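Local coordinates for protein peptidase, M20/M25/M40 family (Staphylococcus aureus, PDB 4EWT) that probably hydrolyses the amide bond of N-acylated amino acids or related substrates, as a metal-dependent amidohydrolase with two manganese ions in its active site, at residues G14-I19 against M112-E117; K312-A317 against G381-D386. One frame throughout, in Å; residues are numbered along the deposited sequence.

In the fold
Both contacts join helices of the domain built on the large mixed sheet, and both are mostly buried. They share no helix: interaction 1 pairs 13-25 with 105-120, interaction 2 pairs 304-316 with 372-386. Their centres are about 20 Å apart, and they touch where L115 CD1 of interaction 1 packs 3.7 Å from G381 CA of interaction 2. In each, aliphatic groups fill the interior and a carboxylate lies at the margin. The carboxylate of interaction 1 is gripped by lysines, one of them across the contact; that of interaction 2 has a methyl over its face, and its hydrogen bond goes to Y309, outside the two segments.

Interaction 1: G14-I19 against M112-E117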
loop_
_atom_site.group_PDB
_atom_site.type_symbol
_atom_site.label_atom_id
_atom_site.label_comp_id
_atom_site.label_asym_id
_atom_site.label_seq_id
_atom_site.Cartn_x
_atom_site.Cartn_y
_atom_site.Cartn_z
ATOM N N GLY A 14 -29.810 -0.049 -50.685
ATOM C CA GLY A 14 -28.910 -1.009 -51.332
ATOM C C GLY A 14 -27.539 -0.443 -51.665
ATOM O O GLY A 14 -26.521 -1.131 -51.536
ATOM N N LYS A 15 -27.518 0.813 -52.055
ATOM C CA LYS A 15 -26.303 1.504 -52.382
ATOM C C LYS A 15 -25.429 1.767 -51.125
ATOM O O LYS A 15 -24.225 1.672 -51.180
ATOM C CB LYS A 15 -26.658 2.809 -53.092
ATOM C CG LYS A 15 -25.556 3.568 -53.723
ATOM C CD LYS A 15 -26.152 4.579 -54.665
ATOM C CE LYS A 15 -25.421 5.891 -54.738
ATOM N NZ LYS A 15 -24.612 6.174 -55.946
ATOM N N MET A 16 -26.058 2.132 -50.025
ATOM C CA MET A 16 -25.335 2.353 -48.754
ATOM C C MET A 16 -24.626 1.072 -48.331
ATOM O O MET A 16 -23.461 1.095 -47.935
ATOM C CB MET A 16 -26.287 2.763 -47.628
ATOM C CG MET A 16 -27.147 3.973 -47.912
ATOM S SD MET A 16 -28.262 4.296 -46.539
ATOM C CE MET A 16 -29.205 5.666 -47.194
ATOM N N ILE A 17 -25.352 -0.039 -48.437
ATOM C CA ILE A 17 -24.878 -1.354 -48.031
ATOM C C ILE A 17 -23.691 -1.791 -48.893
ATOM O O ILE A 17 -22.650 -2.194 -48.364
ATOM C CB ILE A 17 -26.038 -2.376 -48.042
ATOM C CG1 ILE A 17 -27.035 -2.031 -46.930
ATOM C CG2 ILE A 17 -25.521 -3.811 -47.889
ATOM C CD1 ILE A 17 -28.401 -2.673 -47.083
ATOM N N GLU A 18 -23.855 -1.681 -50.210
ATOM C CA GLU A 18 -22.798 -1.954 -51.186
ATOM C C GLU A 18 -21.548 -1.094 -50.941
ATOM O O GLU A 18 -20.420 -1.577 -51.055
ATOM C CB GLU A 18 -23.357 -1.738 -52.598
ATOM C CG GLU A 18 -22.341 -1.606 -53.720
ATOM C CD GLU A 18 -22.918 -0.861 -54.901
ATOM O OE1 GLU A 18 -23.552 -1.507 -55.761
ATOM O OE2 GLU A 18 -22.755 0.379 -54.964
ATOM N N ILE A 19 -21.752 0.171 -50.582
ATOM C CA ILE A 19 -20.630 1.064 -50.288
ATOM C C ILE A 19 -19.936 0.726 -48.956
ATOM O O ILE A 19 -18.705 0.774 -48.875
ATOM C CB ILE A 19 -21.042 2.560 -50.363
ATOM C CG1 ILE A 19 -21.302 2.960 -51.832
ATOM C CG2 ILE A 19 -19.969 3.453 -49.744
ATOM C CD1 ILE A 19 -22.071 4.275 -52.000
ATOM N N MET A 112 -23.364 8.571 -45.079
ATOM C CA MET A 112 -23.110 9.987 -45.324
ATOM C C MET A 112 -22.937 10.298 -46.812
ATOM O O MET A 112 -23.425 11.320 -47.297
ATOM C CB MET A 112 -21.882 10.464 -44.542
ATOM C CG MET A 112 -21.647 11.970 -44.651
ATOM S SD MET A 112 -22.995 12.949 -43.924
ATOM C CE MET A 112 -22.567 12.780 -42.172
ATOM N N LEU A 113 -22.236 9.425 -47.536
ATOM C CA LEU A 113 -22.070 9.630 -48.977
ATOM C C LEU A 113 -23.423 9.629 -49.685
ATOM O O LEU A 113 -23.694 10.502 -50.514
ATOM C CB LEU A 113 -21.132 8.581 -49.600
ATOM C CG LEU A 113 -19.634 8.606 -49.276
ATOM C CD1 LEU A 113 -19.001 7.352 -49.832
ATOM C CD2 LEU A 113 -18.917 9.851 -49.814
ATOM N N VAL A 114 -24.275 8.672 -49.336
ATOM C CA VAL A 114 -25.594 8.550 -49.958
ATOM C C VAL A 114 -26.562 9.651 -49.488
ATOM O O VAL A 114 -27.387 10.136 -50.266
ATOM C CB VAL A 114 -26.186 7.123 -49.757
ATOM C CG1 VAL A 114 -27.587 7.015 -50.355
ATOM C CG2 VAL A 114 -25.268 6.080 -50.378
ATOM N N LEU A 115 -26.451 10.059 -48.230
ATOM C CA LEU A 115 -27.245 11.177 -47.743
ATOM C C LEU A 115 -26.840 12.481 -48.428
ATOM O O LEU A 115 -27.697 13.293 -48.768
ATOM C CB LEU A 115 -27.121 11.318 -46.231
ATOM C CG LEU A 115 -27.758 12.573 -45.609
ATOM C CD1 LEU A 115 -29.260 12.616 -45.829
ATOM C CD2 LEU A 115 -27.438 12.634 -44.125
ATOM N N ALA A 116 -25.536 12.680 -48.611
ATOM C CA ALA A 116 -25.027 13.909 -49.212
ATOM C C ALA A 116 -25.491 14.052 -50.662
ATOM O O ALA A 116 -25.947 15.125 -51.069
ATOM C CB ALA A 116 -23.513 13.962 -49.119
ATOM N N GLU A 117 -25.382 12.962 -51.419
ATOM C CA GLU A 117 -25.922 12.864 -52.777
ATOM C C GLU A 117 -27.396 13.251 -52.795
ATOM O O GLU A 117 -27.838 14.039 -53.647
ATOM C CB GLU A 117 -25.744 11.435 -53.306
ATOM C CG GLU A 117 -26.484 11.144 -54.623
ATOM C CD GLU A 117 -26.378 9.686 -55.043
ATOM O OE1 GLU A 117 -27.416 9.077 -55.369
ATOM O OE2 GLU A 117 -25.258 9.143 -55.043
#
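V114 presents both its methyl groups to M16, whose side chain runs across them at about a right angle. M16 CG sits 3.7 Å from V114 CG2, while the thioether end reaches on until CE is 3.8 Å from V114 CG1. The methionine can do this because its chain is extended beyond CG (chi2 177°), a long and unbranched group laid over a compact branched one. I19 approaches V114 CG2 from the next turn with its CD1, at 4.0 Å, and turns its other branch, CG2, to L113 CD1. V114 CG2 thus has M16 CG and I19 CD1 for neighbours. At the margin the aliphatic part of K15 passes V114, and its bent end brings NZ to E117 OE2 at 3.2 Å, a salt bridge whose hydrogen bond is weak. The two chains come from opposite directions, E117 extended to meet the lysine.

The helices run closer to antiparallel than perpendicular, 142° between their N-to-C directions, with axes 9.5 Å apart. Helices packed against one another beside a central sheet fit the alpha/beta metal-binding domain of M20 peptidases: helix 105-120 starts at the manganese ligand H105 and puts M112 and A116 against strand 129-135, while L113, V114 and E117 are directed to helix 13-25.

Farther out, K47 is the stronger partner of E117 OE2, and K12 pairs with OE1. This cluster of positive groups would be expected to keep the carboxylate ionised and to fix its orientation. F43 of helix 34-43 lies against K15, L113 and E117, and Y39 of the same helix against I19. M16 also touches L373 and A377 of helix 372-386.

Interaction 2: K312-A317 against G381-D386; sequences KTLKEA and GTVVLD
The D386 carboxylate has the T313 methyl over one of its faces: CG2 stands 3.6 Å from D386 CG, and is nearer still to D386 CB, at 3.4 Å. T313 OG1 lies on this same side but displaced beyond OD2, and at 3.5 Å the two oxygens are close without being hydrogen-bonded to each other. Both are instead served by Y309, one turn before T313: its hydroxyl binds D386 OD2, and its backbone O takes the bond of T313 OG1. Threonine suits the place because it splits its branches: CG2, anti to the backbone N, goes to the aspartate, while OG1 (chi1 -57°) turns back to its own helix.

T382 divides its branches in the same manner. Its OG1 bonds to E378 O one turn earlier, and CG2 meets A317 CB at 3.6 Å, a methyl-to-methyl contact for which a side chain of one carbon is enough. L314 extends CD2 to 3.9 Å from V383 CG2 and 4.1 Å from T382 CB, so that one methyl of the leucine touches both V383 and T382. Both threonine hydroxyls are thus satisfied within their own helices; the methyl of T382 faces apolar groups, that of T313 the aspartate.

The two helices cross steeply, at 105°, near T313 and V383. L314 goes on to V323 of the edge strand 322-325, T382 touches I6 of helix 2-11 and L319, and on helix 372-386 V384 packs on L73 and I75 of strand 72-78 in the same large sheet.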
loop_
_atom_site.group_PDB
_atom_site.type_symbol
_atom_site.label_atom_id
_atom_site.label_comp_id
_atom_site.label_asym_id
_atom_site.label_seq_id
_atom_site.Cartn_x
_atom_site.Cartn_y
_atom_site.Cartn_z
ATOM N N LYS A 312 -35.913 16.854 -30.329
ATOM C CA LYS A 312 -37.263 17.386 -30.507
ATOM C C LYS A 312 -37.677 17.213 -31.965
ATOM O O LYS A 312 -38.767 16.713 -32.259
ATOM C CB LYS A 312 -37.328 18.865 -30.087
ATOM C CG LYS A 312 -38.647 19.576 -30.415
ATOM C CD LYS A 312 -38.655 21.027 -29.936
ATOM C CE LYS A 312 -40.026 21.660 -30.143
ATOM N NZ LYS A 312 -40.122 23.043 -29.583
ATOM N N THR A 313 -36.783 17.612 -32.866
ATOM C CA THR A 313 -37.007 17.523 -34.305
ATOM C C THR A 313 -37.268 16.079 -34.742
ATOM O O THR A 313 -38.190 15.816 -35.511
ATOM C CB THR A 313 -35.803 18.105 -35.080
ATOM O OG1 THR A 313 -35.572 19.461 -34.673
ATOM C CG2 THR A 313 -36.042 18.066 -36.565
ATOM N N LEU A 314 -36.468 15.144 -34.233
ATOM C CA LEU A 314 -36.573 13.744 -34.644
ATOM C C LEU A 314 -37.835 13.056 -34.127
ATOM O O LEU A 314 -38.385 12.185 -34.798
ATOM C CB LEU A 314 -35.329 12.953 -34.234
ATOM C CG LEU A 314 -34.015 13.272 -34.950
ATOM C CD1 LEU A 314 -32.847 12.598 -34.236
ATOM C CD2 LEU A 314 -34.067 12.859 -36.412
ATOM N N LYS A 315 -38.283 13.445 -32.936
ATOM C CA LYS A 315 -39.499 12.883 -32.353
ATOM C C LYS A 315 -40.740 13.417 -33.065
ATOM O O LYS A 315 -41.728 12.701 -33.225
ATOM C CB LYS A 315 -39.557 13.150 -30.843
ATOM C CG LYS A 315 -38.731 12.162 -30.012
ATOM C CD LYS A 315 -38.837 12.414 -28.507
ATOM C CE LYS A 315 -37.631 13.177 -27.964
ATOM N NZ LYS A 315 -37.776 13.561 -26.526
ATOM N N GLU A 316 -40.662 14.666 -33.522
ATOM C CA GLU A 316 -41.779 15.339 -34.188
ATOM C C GLU A 316 -41.922 15.024 -35.679
ATOM O O GLU A 316 -42.898 15.439 -36.312
ATOM C CB GLU A 316 -41.662 16.848 -34.006
ATOM C CG GLU A 316 -42.130 17.345 -32.660
ATOM C CD GLU A 316 -41.988 18.847 -32.521
ATOM O OE1 GLU A 316 -41.793 19.528 -33.553
ATOM O OE2 GLU A 316 -42.069 19.350 -31.379
ATOM N N ALA A 317 -40.951 14.310 -36.240
ATOM C CA ALA A 317 -40.997 13.925 -37.653
ATOM C C ALA A 317 -41.721 12.596 -37.863
ATOM O O ALA A 317 -42.166 12.300 -38.973
ATOM C CB ALA A 317 -39.595 13.860 -38.227
ATOM N N GLY A 381 -30.586 13.466 -42.169
ATOM C CA GLY A 381 -31.317 14.200 -43.195
ATOM C C GLY A 381 -32.493 14.998 -42.655
ATOM O O GLY A 381 -32.695 16.155 -43.036
ATOM N N THR A 382 -33.275 14.372 -41.779
ATOM C CA THR A 382 -34.415 15.024 -41.135
ATOM C C THR A 382 -33.971 16.271 -40.367
ATOM O O THR A 382 -34.604 17.327 -40.448
ATOM C CB THR A 382 -35.137 14.053 -40.176
ATOM O OG1 THR A 382 -35.653 12.942 -40.925
ATOM C CG2 THR A 382 -36.277 14.751 -39.436
ATOM N N VAL A 383 -32.879 16.145 -39.623
ATOM C CA VAL A 383 -32.333 17.288 -38.904
ATOM C C VAL A 383 -31.929 18.372 -39.899
ATOM O O VAL A 383 -32.291 19.531 -39.732
ATOM C CB VAL A 383 -31.165 16.887 -37.991
ATOM C CG1 VAL A 383 -30.540 18.116 -37.346
ATOM C CG2 VAL A 383 -31.656 15.919 -36.925
ATOM N N VAL A 384 -31.217 17.983 -40.953
ATOM C CA VAL A 384 -30.777 18.941 -41.963
ATOM C C VAL A 384 -31.937 19.724 -42.582
ATOM O O VAL A 384 -31.836 20.940 -42.773
ATOM C CB VAL A 384 -29.948 18.259 -43.071
ATOM C CG1 VAL A 384 -29.643 19.239 -44.198
ATOM C CG2 VAL A 384 -28.664 17.680 -42.488
ATOM N N LEU A 385 -33.035 19.035 -42.886
ATOM C CA LEU A 385 -34.166 19.680 -43.553
ATOM C C LEU A 385 -34.950 20.603 -42.622
ATOM O O LEU A 385 -35.363 21.683 -43.041
ATOM C CB LEU A 385 -35.090 18.661 -44.228
ATOM C CG LEU A 385 -34.600 17.889 -45.462
ATOM C CD1 LEU A 385 -35.769 17.121 -46.038
ATOM C CD2 LEU A 385 -33.987 18.788 -46.537
ATOM N N ASP A 386 -35.139 20.194 -41.365
ATOM C CA ASP A 386 -35.790 21.064 -40.374
ATOM C C ASP A 386 -34.924 22.266 -40.014
ATOM O O ASP A 386 -35.370 23.402 -40.117
ATOM C CB ASP A 386 -36.180 20.306 -39.113
ATOM C CG ASP A 386 -37.042 21.146 -38.184
ATOM O OD1 ASP A 386 -38.263 21.227 -38.411
ATOM O OD2 ASP A 386 -36.498 21.736 -37.234
#